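PDB 4MTS: lactoylglutathione lyase, which is a metal-binding member of the glyoxalase/bleomycin resistance/dioxygenase superfamily that holds metal ions between the two subunits of its dimer. Local coordinates for residues 28-33 with 47-52; 42-47 with 53-58; 66-71 with 117-122; 72-77 with 110-115. All blocks are in the same frame, centred on the assembly; numbering follows the deposited sequence.

Contact 1: residues 28-33 with 47-52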
loop_
_atom_site.group_PDB
_atom_site.type_symbol
_atom_site.label_atom_id
_atom_site.label_comp_id
_atom_site.label_asym_id
_atom_site.label_seq_id
_atom_site.Cartn_x
_atom_site.Cartn_y
_atom_site.Cartn_z
ATOM N N LEU A 28 -13.257 10.996 0.911
ATOM C CA LEU A 28 -13.737 9.887 0.093
ATOM C C LEU A 28 -13.680 10.376 -1.354
ATOM O O LEU A 28 -14.395 11.318 -1.750
ATOM C CB LEU A 28 -15.171 9.519 0.501
ATOM C CG LEU A 28 -15.776 8.358 -0.295
ATOM C CD1 LEU A 28 -15.019 7.066 -0.018
ATOM C CD2 LEU A 28 -17.285 8.177 0.041
ATOM N N LEU A 29 -12.799 9.765 -2.145
ATOM C CA LEU A 29 -12.598 10.144 -3.542
ATOM C C LEU A 29 -13.651 9.560 -4.450
ATOM O O LEU A 29 -14.152 10.255 -5.339
ATOM C CB LEU A 29 -11.165 9.753 -4.029
ATOM C CG LEU A 29 -10.006 10.300 -3.163
ATOM C CD1 LEU A 29 -8.639 9.674 -3.556
ATOM C CD2 LEU A 29 -9.925 11.811 -3.227
ATOM N N ARG A 30 -14.021 8.302 -4.211
ATOM C CA ARG A 30 -14.944 7.531 -5.021
ATOM C C ARG A 30 -15.433 6.337 -4.185
ATOM O O ARG A 30 -14.654 5.693 -3.480
ATOM C CB ARG A 30 -14.131 7.036 -6.275
ATOM C CG ARG A 30 -14.840 6.082 -7.239
ATOM C CD ARG A 30 -14.160 6.018 -8.596
ATOM N NE ARG A 30 -12.749 5.596 -8.521
ATOM C CZ ARG A 30 -12.287 4.448 -9.000
ATOM N NH1 ARG A 30 -13.111 3.583 -9.577
ATOM N NH2 ARG A 30 -10.995 4.152 -8.900
ATOM N N ARG A 31 -16.724 6.024 -4.270
ATOM C CA ARG A 31 -17.217 4.811 -3.635
ATOM C C ARG A 31 -18.139 4.118 -4.660
ATOM O O ARG A 31 -18.849 4.810 -5.391
ATOM C CB ARG A 31 -17.932 5.101 -2.310
ATOM C CG ARG A 31 -18.703 3.910 -1.773
ATOM C CD ARG A 31 -19.238 4.166 -0.356
ATOM N NE ARG A 31 -20.122 3.046 0.002
ATOM C CZ ARG A 31 -20.403 2.666 1.241
ATOM N NH1 ARG A 31 -19.906 3.335 2.279
ATOM N NH2 ARG A 31 -21.161 1.600 1.456
ATOM N N ARG A 32 -18.074 2.788 -4.744
ATOM C CA ARG A 32 -18.891 1.995 -5.661
ATOM C C ARG A 32 -19.392 0.759 -4.905
ATOM O O ARG A 32 -18.582 0.013 -4.352
ATOM C CB ARG A 32 -18.099 1.582 -6.923
ATOM C CG ARG A 32 -17.559 2.740 -7.798
ATOM C CD ARG A 32 -18.649 3.467 -8.615
ATOM N NE ARG A 32 -18.059 4.550 -9.419
ATOM C CZ ARG A 32 -17.927 5.824 -9.044
ATOM N NH1 ARG A 32 -18.342 6.218 -7.855
ATOM N NH2 ARG A 32 -17.356 6.708 -9.856
ATOM N N ASP A 33 -20.733 0.558 -4.857
ATOM C CA ASP A 33 -21.377 -0.590 -4.182
ATOM C C ASP A 33 -22.067 -1.410 -5.284
ATOM O O ASP A 33 -22.882 -0.873 -6.017
ATOM C CB ASP A 33 -22.430 -0.137 -3.156
ATOM C CG ASP A 33 -21.883 0.546 -1.921
ATOM O OD1 ASP A 33 -21.959 -0.049 -0.843
ATOM O OD2 ASP A 33 -21.417 1.702 -2.036
ATOM N N GLN A 47 -5.522 13.773 -2.498
ATOM C CA GLN A 47 -5.559 14.396 -3.810
ATOM C C GLN A 47 -6.380 13.537 -4.734
ATOM O O GLN A 47 -6.596 12.354 -4.465
ATOM C CB GLN A 47 -4.139 14.542 -4.384
ATOM C CG GLN A 47 -3.219 15.444 -3.583
ATOM C CD GLN A 47 -1.810 15.237 -4.040
ATOM O OE1 GLN A 47 -1.403 15.713 -5.100
ATOM N NE2 GLN A 47 -1.057 14.450 -3.287
ATOM N N ASP A 48 -6.824 14.119 -5.838
ATOM C CA ASP A 48 -7.610 13.403 -6.826
ATOM C C ASP A 48 -6.851 12.148 -7.278
ATOM O O ASP A 48 -5.615 12.168 -7.359
ATOM C CB ASP A 48 -7.850 14.335 -8.028
ATOM C CG ASP A 48 -8.891 15.431 -7.816
ATOM O OD1 ASP A 48 -9.242 15.711 -6.637
ATOM O OD2 ASP A 48 -9.347 16.017 -8.824
ATOM N N GLU A 49 -7.580 11.064 -7.575
ATOM C CA GLU A 49 -6.951 9.828 -8.062
ATOM C C GLU A 49 -6.098 10.067 -9.309
ATOM O O GLU A 49 -5.134 9.336 -9.528
ATOM C CB GLU A 49 -7.998 8.763 -8.388
ATOM C CG GLU A 49 -8.514 8.029 -7.168
ATOM C CD GLU A 49 -9.579 7.039 -7.574
ATOM O OE1 GLU A 49 -10.749 7.461 -7.724
ATOM O OE2 GLU A 49 -9.219 5.875 -7.863
ATOM N N ARG A 50 -6.465 11.067 -10.147
ATOM C CA ARG A 50 -5.711 11.394 -11.356
ATOM C C ARG A 50 -4.317 11.944 -11.044
ATOM O O ARG A 50 -3.421 11.844 -11.877
ATOM C CB ARG A 50 -6.478 12.456 -12.185
ATOM C CG ARG A 50 -7.529 11.844 -13.098
ATOM C CD ARG A 50 -8.469 12.895 -13.662
ATOM N NE ARG A 50 -9.294 12.361 -14.749
ATOM C CZ ARG A 50 -8.960 12.404 -16.037
ATOM N NH1 ARG A 50 -7.813 12.955 -16.415
ATOM N NH2 ARG A 50 -9.770 11.893 -16.955
ATOM N N ALA A 51 -4.153 12.529 -9.855
ATOM C CA ALA A 51 -2.952 13.235 -9.410
ATOM C C ALA A 51 -2.035 12.446 -8.470
ATOM O O ALA A 51 -0.838 12.784 -8.340
ATOM C CB ALA A 51 -3.370 14.524 -8.726
ATOM N N ALA A 52 -2.592 11.459 -7.741
ATOM C CA ALA A 52 -1.771 10.782 -6.751
ATOM C C ALA A 52 -2.316 9.430 -6.407
ATOM O O ALA A 52 -3.503 9.147 -6.648
ATOM C CB ALA A 52 -1.717 11.630 -5.477
#
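Leu29 and Arg30, neighbours on strand 27-34, both reach Glu49 in the loop that joins strands 39-45 and 54-60. Both face Phe43 in a classic beta bulge, consistent with two consecutive side chains turning toward the loop. The close-fitting part is made by Leu29 and the ion pair. Arg30 presents the NE side of its guanidinium, and each oxygen of Glu49 accepts one N-H on its syn lone pair: NE of Arg30 lies 2.8 Å from OE1 of Glu49, and NH2 of Arg30 lies 2.7 Å from OE2 of Glu49. Both bonds are nearly straight, and the two flat groups are only 11° from coplanar. A bend at chi3 (58°) in the otherwise extended arginine brings that edge round to the carboxylate. Beside it CD1 of Leu29 rests 4.0 Å from CG of Glu49 and 3.5 Å from the carbonyl O of Gln47, where its methyl groups cover the Gln47 carbonyl and the Glu49 methylene. The loose side is that of Gln47 and Asp48, whose side chains point away from strand 27-34 and lie exposed. Asp48 is still paired with Arg27, and Phe43 meets the Arg30 cation in a cation-pi contact. Two parallel charged bonds fix the rotation of both groups, so charge and direction tie this surface loop to the sheet at the rim, beside the apolar cover of Leu29.

Contact 2: residues 42-47 with 53-58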
loop_
_atom_site.group_PDB
_atom_site.type_symbol
_atom_site.label_atom_id
_atom_site.label_comp_id
_atom_site.label_asym_id
_atom_site.label_seq_id
_atom_site.Cartn_x
_atom_site.Cartn_y
_atom_site.Cartn_z
ATOM N N ALA A 42 -14.039 1.581 -1.870
ATOM C CA ALA A 42 -14.031 3.014 -1.515
ATOM C C ALA A 42 -12.571 3.461 -1.646
ATOM O O ALA A 42 -11.680 2.769 -1.151
ATOM C CB ALA A 42 -14.515 3.212 -0.081
ATOM N N PHE A 43 -12.338 4.569 -2.341
ATOM C CA PHE A 43 -11.000 5.129 -2.542
ATOM C C PHE A 43 -10.941 6.388 -1.680
ATOM O O PHE A 43 -11.806 7.272 -1.776
ATOM C CB PHE A 43 -10.736 5.415 -4.041
ATOM C CG PHE A 43 -10.642 4.165 -4.903
ATOM C CD1 PHE A 43 -11.786 3.544 -5.388
ATOM C CD2 PHE A 43 -9.400 3.654 -5.284
ATOM C CE1 PHE A 43 -11.694 2.399 -6.201
ATOM C CE2 PHE A 43 -9.309 2.498 -6.069
ATOM C CZ PHE A 43 -10.456 1.878 -6.513
ATOM N N VAL A 44 -9.939 6.438 -0.807
ATOM C CA VAL A 44 -9.731 7.546 0.135
ATOM C C VAL A 44 -8.346 8.110 -0.067
ATOM O O VAL A 44 -7.421 7.376 -0.440
ATOM C CB VAL A 44 -9.985 7.143 1.618
ATOM C CG1 VAL A 44 -11.472 6.956 1.878
ATOM C CG2 VAL A 44 -9.206 5.870 2.011
ATOM N N GLY A 45 -8.206 9.410 0.163
ATOM C CA GLY A 45 -6.919 10.042 -0.036
ATOM C C GLY A 45 -6.967 11.537 0.127
ATOM O O GLY A 45 -7.936 12.093 0.671
ATOM N N TYR A 46 -5.884 12.179 -0.291
ATOM C CA TYR A 46 -5.722 13.617 -0.097
ATOM C C TYR A 46 -5.809 14.411 -1.372
ATOM O O TYR A 46 -6.069 15.611 -1.325
ATOM C CB TYR A 46 -4.372 13.909 0.610
ATOM C CG TYR A 46 -4.276 13.265 1.971
ATOM C CD1 TYR A 46 -5.047 13.719 3.030
ATOM C CD2 TYR A 46 -3.440 12.172 2.193
ATOM C CE1 TYR A 46 -4.954 13.140 4.294
ATOM C CE2 TYR A 46 -3.371 11.555 3.449
ATOM C CZ TYR A 46 -4.135 12.041 4.496
ATOM O OH TYR A 46 -4.088 11.462 5.747
ATOM N N GLN A 47 -5.522 13.773 -2.498
ATOM C CA GLN A 47 -5.559 14.396 -3.810
ATOM C C GLN A 47 -6.380 13.537 -4.734
ATOM O O GLN A 47 -6.596 12.354 -4.465
ATOM C CB GLN A 47 -4.139 14.542 -4.384
ATOM C CG GLN A 47 -3.219 15.444 -3.583
ATOM C CD GLN A 47 -1.810 15.237 -4.040
ATOM O OE1 GLN A 47 -1.403 15.713 -5.100
ATOM N NE2 GLN A 47 -1.057 14.450 -3.287
ATOM N N ALA A 53 -1.454 8.623 -5.766
ATOM C CA ALA A 53 -1.852 7.298 -5.283
ATOM C C ALA A 53 -2.852 7.451 -4.150
ATOM O O ALA A 53 -2.756 8.366 -3.318
ATOM C CB ALA A 53 -0.642 6.519 -4.793
ATOM N N ALA A 54 -3.847 6.557 -4.138
ATOM C CA ALA A 54 -4.906 6.547 -3.138
ATOM C C ALA A 54 -4.906 5.217 -2.408
ATOM O O ALA A 54 -4.151 4.288 -2.763
ATOM C CB ALA A 54 -6.240 6.750 -3.835
ATOM N N LEU A 55 -5.695 5.156 -1.321
ATOM C CA LEU A 55 -5.918 3.936 -0.569
ATOM C C LEU A 55 -7.283 3.377 -0.975
ATOM O O LEU A 55 -8.295 4.081 -0.896
ATOM C CB LEU A 55 -5.901 4.207 0.958
ATOM C CG LEU A 55 -6.313 2.992 1.823
ATOM C CD1 LEU A 55 -5.311 1.791 1.645
ATOM C CD2 LEU A 55 -6.401 3.398 3.288
ATOM N N GLU A 56 -7.316 2.116 -1.421
ATOM C CA GLU A 56 -8.583 1.492 -1.792
ATOM C C GLU A 56 -8.987 0.558 -0.663
ATOM O O GLU A 56 -8.221 -0.328 -0.299
ATOM C CB GLU A 56 -8.420 0.673 -3.078
ATOM C CG GLU A 56 -9.764 0.070 -3.482
ATOM C CD GLU A 56 -9.709 -0.852 -4.669
ATOM O OE1 GLU A 56 -8.587 -1.175 -5.126
ATOM O OE2 GLU A 56 -10.796 -1.203 -5.181
ATOM N N LEU A 57 -10.229 0.682 -0.185
ATOM C CA LEU A 57 -10.777 -0.194 0.844
ATOM C C LEU A 57 -11.876 -1.030 0.196
ATOM O O LEU A 57 -12.718 -0.476 -0.509
ATOM C CB LEU A 57 -11.364 0.646 1.991
ATOM C CG LEU A 57 -10.410 1.629 2.682
ATOM C CD1 LEU A 57 -11.186 2.493 3.703
ATOM C CD2 LEU A 57 -9.238 0.881 3.382
ATOM N N THR A 58 -11.840 -2.349 0.410
ATOM C CA THR A 58 -12.811 -3.291 -0.168
ATOM C C THR A 58 -13.574 -3.993 0.952
ATOM O O THR A 58 -12.971 -4.398 1.951
ATOM C CB THR A 58 -12.117 -4.341 -1.071
ATOM O OG1 THR A 58 -11.331 -3.691 -2.066
ATOM C CG2 THR A 58 -13.109 -5.271 -1.752
HETATM O O HOH W 1 -4.173 10.928 -2.207
#
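Phe43 and Glu56 face each other as a non-hydrogen-bonded antiparallel pair, their side chains lying alongside and pointing the same way. CG of Glu56 sits over one face of the phenyl ring, 3.8 Å from its centroid, in a CH-pi contact displaced toward the rim. Since the glutamate is fully extended, with CG anti to the backbone N (chi1 -178°), its carboxylate continues above the rim, its plane 18° from that of the ring, and OE2 of Glu56 comes 3.4 Å from CZ of Phe43. On the other face of the sheet, Val44 and Leu55 also run side by side, CG2 of Val44 meeting CB of Leu55 at 3.8 Å. Branched aliphatic chains suit this face, which helix 13-23 covers. The backbones are zipped by two pairs of bonds, among them N of Leu57 to O of Ala42 at 2.7 Å. Where the hairpin opens, a water takes the N-H of Tyr46 and donates to O of Ala53. Glu56 belongs to the zinc site with His5, whose ring meets Phe43 edge-to-face. The aromatic face thus supports the methylenes of a metal ligand on one side in a buried place, where an apolar flank would probably strengthen the pull between carboxylate and cation.

Contact 3: residues 66-71 with 117-122. With NI (nickel (II) ion), chain E.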
loop_
_atom_site.group_PDB
_atom_site.type_symbol
_atom_site.label_atom_id
_atom_site.label_comp_id
_atom_site.label_asym_id
_atom_site.label_seq_id
_atom_site.Cartn_x
_atom_site.Cartn_y
_atom_site.Cartn_z
ATOM N N TYR A 66 -11.211 -10.655 8.120
ATOM C CA TYR A 66 -10.070 -11.198 7.413
ATOM C C TYR A 66 -8.994 -11.617 8.412
ATOM O O TYR A 66 -9.104 -11.316 9.618
ATOM C CB TYR A 66 -9.564 -10.125 6.430
ATOM C CG TYR A 66 -10.606 -9.787 5.393
ATOM C CD1 TYR A 66 -11.545 -8.783 5.621
ATOM C CD2 TYR A 66 -10.752 -10.564 4.245
ATOM C CE1 TYR A 66 -12.569 -8.531 4.710
ATOM C CE2 TYR A 66 -11.789 -10.343 3.351
ATOM C CZ TYR A 66 -12.666 -9.294 3.558
ATOM O OH TYR A 66 -13.648 -9.052 2.640
ATOM N N THR A 67 -8.005 -12.396 7.937
ATOM C CA THR A 67 -6.895 -12.810 8.769
ATOM C C THR A 67 -5.707 -11.993 8.307
ATOM O O THR A 67 -5.462 -11.926 7.108
ATOM C CB THR A 67 -6.655 -14.327 8.657
ATOM O OG1 THR A 67 -7.824 -15.019 9.104
ATOM C CG2 THR A 67 -5.461 -14.791 9.487
ATOM N N GLN A 68 -5.019 -11.332 9.244
ATOM C CA GLN A 68 -3.812 -10.558 8.941
ATOM C C GLN A 68 -2.593 -11.439 9.103
ATOM O O GLN A 68 -2.497 -12.213 10.048
ATOM C CB GLN A 68 -3.665 -9.359 9.889
ATOM C CG GLN A 68 -4.803 -8.337 9.810
ATOM C CD GLN A 68 -5.181 -8.018 8.383
ATOM O OE1 GLN A 68 -4.335 -7.976 7.479
ATOM N NE2 GLN A 68 -6.471 -7.853 8.137
ATOM N N GLY A 69 -1.673 -11.322 8.168
ATOM C CA GLY A 69 -0.408 -12.031 8.276
ATOM C C GLY A 69 0.689 -11.059 8.657
ATOM O O GLY A 69 0.428 -9.953 9.165
ATOM N N ASP A 70 1.924 -11.463 8.423
ATOM C CA ASP A 70 3.022 -10.597 8.771
ATOM C C ASP A 70 3.808 -10.110 7.569
ATOM O O ASP A 70 4.860 -9.511 7.740
ATOM C CB ASP A 70 3.884 -11.241 9.862
ATOM C CG ASP A 70 4.587 -12.506 9.442
ATOM O OD1 ASP A 70 4.495 -12.878 8.226
ATOM O OD2 ASP A 70 5.212 -13.143 10.316
ATOM N N GLY A 71 3.276 -10.343 6.368
ATOM C CA GLY A 71 3.925 -9.884 5.137
ATOM C C GLY A 71 3.661 -8.415 4.868
ATOM O O GLY A 71 4.589 -7.620 4.649
ATOM N N ASP A 117 -9.466 -2.211 11.631
ATOM C CA ASP A 117 -9.164 -3.583 11.270
ATOM C C ASP A 117 -7.783 -4.035 11.764
ATOM O O ASP A 117 -7.440 -5.204 11.583
ATOM C CB ASP A 117 -9.274 -3.784 9.765
ATOM C CG ASP A 117 -10.711 -3.673 9.329
ATOM O OD1 ASP A 117 -11.393 -4.717 9.283
ATOM O OD2 ASP A 117 -11.159 -2.541 9.067
ATOM N N GLY A 118 -7.000 -3.114 12.305
ATOM C CA GLY A 118 -5.672 -3.468 12.798
ATOM C C GLY A 118 -4.531 -3.213 11.834
ATOM O O GLY A 118 -3.386 -3.540 12.159
ATOM N N TYR A 119 -4.815 -2.629 10.640
ATOM C CA TYR A 119 -3.748 -2.283 9.693
ATOM C C TYR A 119 -2.962 -1.132 10.260
ATOM O O TYR A 119 -3.540 -0.195 10.846
ATOM C CB TYR A 119 -4.325 -1.873 8.342
ATOM C CG TYR A 119 -5.032 -2.992 7.634
ATOM C CD1 TYR A 119 -4.322 -4.073 7.114
ATOM C CD2 TYR A 119 -6.411 -2.963 7.448
ATOM C CE1 TYR A 119 -4.962 -5.102 6.432
ATOM C CE2 TYR A 119 -7.065 -3.981 6.750
ATOM C CZ TYR A 119 -6.328 -5.033 6.218
ATOM O OH TYR A 119 -6.922 -6.040 5.515
ATOM N N LYS A 120 -1.637 -1.202 10.110
ATOM C CA LYS A 120 -0.718 -0.194 10.637
ATOM C C LYS A 120 -0.576 0.998 9.730
ATOM O O LYS A 120 -0.421 0.846 8.507
ATOM C CB LYS A 120 0.690 -0.825 10.836
ATOM C CG LYS A 120 0.724 -1.835 11.987
ATOM C CD LYS A 120 2.146 -2.291 12.292
ATOM C CE LYS A 120 2.176 -3.518 13.179
ATOM N NZ LYS A 120 3.463 -4.260 13.064
ATOM N N VAL A 121 -0.656 2.193 10.323
ATOM C CA VAL A 121 -0.468 3.459 9.626
ATOM C C VAL A 121 0.738 4.137 10.245
ATOM O O VAL A 121 0.767 4.402 11.449
ATOM C CB VAL A 121 -1.738 4.364 9.657
ATOM C CG1 VAL A 121 -1.459 5.697 8.980
ATOM C CG2 VAL A 121 -2.931 3.663 9.009
ATOM N N GLU A 122 1.747 4.380 9.423
ATOM C CA GLU A 122 2.973 5.037 9.864
ATOM C C GLU A 122 2.846 6.525 9.602
ATOM O O GLU A 122 2.600 6.957 8.464
ATOM C CB GLU A 122 4.154 4.443 9.072
ATOM C CG GLU A 122 5.528 5.017 9.434
ATOM C CD GLU A 122 6.647 4.265 8.745
ATOM O OE1 GLU A 122 6.660 4.246 7.497
ATOM O OE2 GLU A 122 7.441 3.597 9.447
HETATM NI NI NI E . 7.536 2.891 6.124
HETATM O O HOH W 2 -8.198 -7.620 10.259
#
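The amide nitrogen NE2 of Gln68 is held by two oxygens. It donates to a water 2.7 Å away, and that water in turn donates to the carbonyl O of Asp117 at 2.9 Å. The second bond of NE2, to OH of Tyr119, is weak, 3.2 Å long and bent to 143°. The glutamine amide stands steeply to the tyrosine ring, the two planes 69° apart, with OE1 of Gln68 3.1 Å from CE1 of Tyr119. A turn at chi2 (-45°) folds the glutamine chain so that its head lies across the end of the ring. Glutamine is apt here, since one flat group can bind a phenol and, through water, a backbone carbonyl. The phenol's stronger partner is the carbonyl O of Arg9, which leaves the amide as a secondary bond. Gly118 has a positive phi, a conformation suited to glycine, in the turn that leads to Tyr119. From there the chain enters strand 120-125, which lies between strands 72-79 and 109-114 and carries Glu122, whose OE1 is 2.1 Å from the nickel ion. The loop 66-71 itself runs along the second subunit, where Asp70 pairs with Arg63 of that subunit, before passing into strand 72-79.

Contact 4: residues 72-77 with 110-115. With NI (nickel (II) ion), chain E.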
loop_
_atom_site.group_PDB
_atom_site.type_symbol
_atom_site.label_atom_id
_atom_site.label_comp_id
_atom_site.label_asym_id
_atom_site.label_seq_id
_atom_site.Cartn_x
_atom_site.Cartn_y
_atom_site.Cartn_z
ATOM N N TYR A 72 2.382 -8.026 4.897
ATOM C CA TYR A 72 2.007 -6.622 4.659
ATOM C C TYR A 72 2.515 -5.746 5.824
ATOM O O TYR A 72 2.390 -6.096 6.996
ATOM C CB TYR A 72 0.458 -6.476 4.455
ATOM C CG TYR A 72 0.017 -5.027 4.394
ATOM C CD1 TYR A 72 0.391 -4.212 3.331
ATOM C CD2 TYR A 72 -0.653 -4.431 5.473
ATOM C CE1 TYR A 72 0.054 -2.859 3.295
ATOM C CE2 TYR A 72 -0.958 -3.064 5.474
ATOM C CZ TYR A 72 -0.615 -2.284 4.370
ATOM O OH TYR A 72 -0.912 -0.945 4.301
ATOM N N GLY A 73 3.093 -4.628 5.473
ATOM C CA GLY A 73 3.680 -3.683 6.422
ATOM C C GLY A 73 2.755 -2.618 6.928
ATOM O O GLY A 73 2.071 -2.794 7.942
ATOM N N HIS A 74 2.658 -1.535 6.167
ATOM C CA HIS A 74 1.870 -0.393 6.563
ATOM C C HIS A 74 1.696 0.557 5.429
ATOM O O HIS A 74 2.270 0.364 4.352
ATOM C CB HIS A 74 2.613 0.349 7.691
ATOM C CG HIS A 74 4.048 0.684 7.355
ATOM N ND1 HIS A 74 5.085 -0.073 7.869
ATOM C CD2 HIS A 74 4.566 1.693 6.613
ATOM C CE1 HIS A 74 6.203 0.486 7.408
ATOM N NE2 HIS A 74 5.940 1.549 6.650
ATOM N N LEU A 75 0.858 1.571 5.670
ATOM C CA LEU A 75 0.678 2.683 4.774
ATOM C C LEU A 75 1.296 3.883 5.545
ATOM O O LEU A 75 0.962 4.120 6.705
ATOM C CB LEU A 75 -0.833 2.946 4.501
ATOM C CG LEU A 75 -1.045 4.123 3.495
ATOM C CD1 LEU A 75 -0.698 3.695 2.065
ATOM C CD2 LEU A 75 -2.519 4.586 3.493
ATOM N N ALA A 76 2.190 4.620 4.919
ATOM C CA ALA A 76 2.824 5.747 5.592
ATOM C C ALA A 76 2.222 7.061 5.084
ATOM O O ALA A 76 1.998 7.234 3.886
ATOM C CB ALA A 76 4.319 5.736 5.339
ATOM N N ILE A 77 1.977 7.989 6.010
ATOM C CA ILE A 77 1.393 9.311 5.703
ATOM C C ILE A 77 2.282 10.437 6.253
ATOM O O ILE A 77 2.796 10.334 7.357
ATOM C CB ILE A 77 -0.060 9.390 6.243
ATOM C CG1 ILE A 77 -0.945 8.307 5.552
ATOM C CG2 ILE A 77 -0.670 10.783 5.999
ATOM C CD1 ILE A 77 -2.222 8.024 6.309
ATOM N N ILE A 110 8.440 9.881 14.048
ATOM C CA ILE A 110 7.500 8.873 13.554
ATOM C C ILE A 110 6.524 8.475 14.661
ATOM O O ILE A 110 6.850 8.535 15.850
ATOM C CB ILE A 110 8.304 7.624 13.000
ATOM C CG1 ILE A 110 9.189 8.035 11.779
ATOM C CG2 ILE A 110 7.381 6.452 12.619
ATOM C CD1 ILE A 110 10.119 7.012 11.280
ATOM N N ALA A 111 5.347 8.009 14.253
ATOM C CA ALA A 111 4.333 7.470 15.144
ATOM C C ALA A 111 3.637 6.350 14.366
ATOM O O ALA A 111 3.741 6.283 13.136
ATOM C CB ALA A 111 3.309 8.550 15.488
ATOM N N PHE A 112 2.931 5.501 15.073
ATOM C CA PHE A 112 2.154 4.448 14.465
ATOM C C PHE A 112 0.768 4.410 15.018
ATOM O O PHE A 112 0.573 4.451 16.247
ATOM C CB PHE A 112 2.803 3.078 14.644
ATOM C CG PHE A 112 3.780 2.745 13.544
ATOM C CD1 PHE A 112 3.365 2.060 12.406
ATOM C CD2 PHE A 112 5.117 3.096 13.653
ATOM C CE1 PHE A 112 4.280 1.699 11.418
ATOM C CE2 PHE A 112 6.030 2.758 12.649
ATOM C CZ PHE A 112 5.600 2.071 11.536
ATOM N N LEU A 113 -0.192 4.271 14.109
ATOM C CA LEU A 113 -1.596 4.113 14.495
ATOM C C LEU A 113 -2.032 2.763 13.988
ATOM O O LEU A 113 -1.378 2.183 13.107
ATOM C CB LEU A 113 -2.480 5.176 13.787
ATOM C CG LEU A 113 -2.083 6.660 13.827
ATOM C CD1 LEU A 113 -3.160 7.524 13.099
ATOM C CD2 LEU A 113 -1.916 7.144 15.280
ATOM N N GLU A 114 -3.179 2.274 14.492
ATOM C CA GLU A 114 -3.793 1.115 13.891
ATOM C C GLU A 114 -5.184 1.521 13.527
ATOM O O GLU A 114 -5.860 2.175 14.332
ATOM C CB GLU A 114 -3.814 -0.106 14.780
ATOM C CG GLU A 114 -2.585 -0.975 14.634
ATOM C CD GLU A 114 -2.693 -2.226 15.486
ATOM O OE1 GLU A 114 -1.672 -2.937 15.627
ATOM O OE2 GLU A 114 -3.793 -2.484 16.029
ATOM N N ASP A 115 -5.627 1.159 12.322
ATOM C CA ASP A 115 -7.004 1.456 11.920
ATOM C C ASP A 115 -7.933 0.427 12.603
ATOM O O ASP A 115 -7.463 -0.502 13.304
ATOM C CB ASP A 115 -7.133 1.437 10.350
ATOM C CG ASP A 115 -7.144 0.086 9.629
ATOM O OD1 ASP A 115 -7.207 -0.968 10.308
ATOM O OD2 ASP A 115 -7.213 0.085 8.401
HETATM NI NI NI E . 7.536 2.891 6.124
#
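The nickel site lies on the concave side of a curled mixed sheet, and this contact joins a metal ligand to the aromatic residue beside it. His74, on strand 72-79, binds the nickel ion through NE2; Phe112, on strand 109-114, comes over the plane of the same imidazole. The two rings form a T-shaped (edge-to-face) pair, with the edge of Phe112 directed at the face of His74. Their planes stand at 83° and their centroids are 5.6 Å apart. The touching atom of the phenylalanine is CE1, which lies 4.0 Å from ND1 of His74 and slightly farther from CG. The histidine reaches this position with CG set between the backbone N and the carbonyl carbon (chi1 52°), a torsion that swings the imidazole over the strand and turns NE2 to the metal. Phenylalanine suits its place because it is flat and apolar: it fills space beside the imidazole without offering the metal a competing ligand. It also packs on Glu122, the other nickel ligand from this chain, so one side chain borders both ligands, and contact with the phenyl edge would limit how far the imidazole can tilt. The remaining protein ligands, His5 and Glu56, come from the second subunit. Between the two strands runs strand 120-125, parallel to 72-79 and antiparallel to 109-114, so the rings meet across an intervening strand. Helix 82-91 packs against Ala111 and Leu113 of strand 109-114, and strand 72-79 pairs antiparallel with a strand of the second subunit.

Contacts 1 and 2 share one sheet: strand 39-45 bonds to strand 27-34 on one side and to strand 54-60 on the other, and Phe43 of contact 2 also touches contact 1. Contact 2 is buried core built on backbone pairing, whereas contact 1 is a surface ion pair at the sheet's edge. Contacts 3 and 4 belong to the second sheet, with strand 120-125 of contact 3 lying between the two strands of contact 4; their chemistry runs from water-bridged amide bonding at a partly buried loop to aromatic packing around a metal. The sheets touch at, among other places, Leu55 on Leu75, and Glu56 of the second subunit joins His74 and Glu122 at the nickel ion.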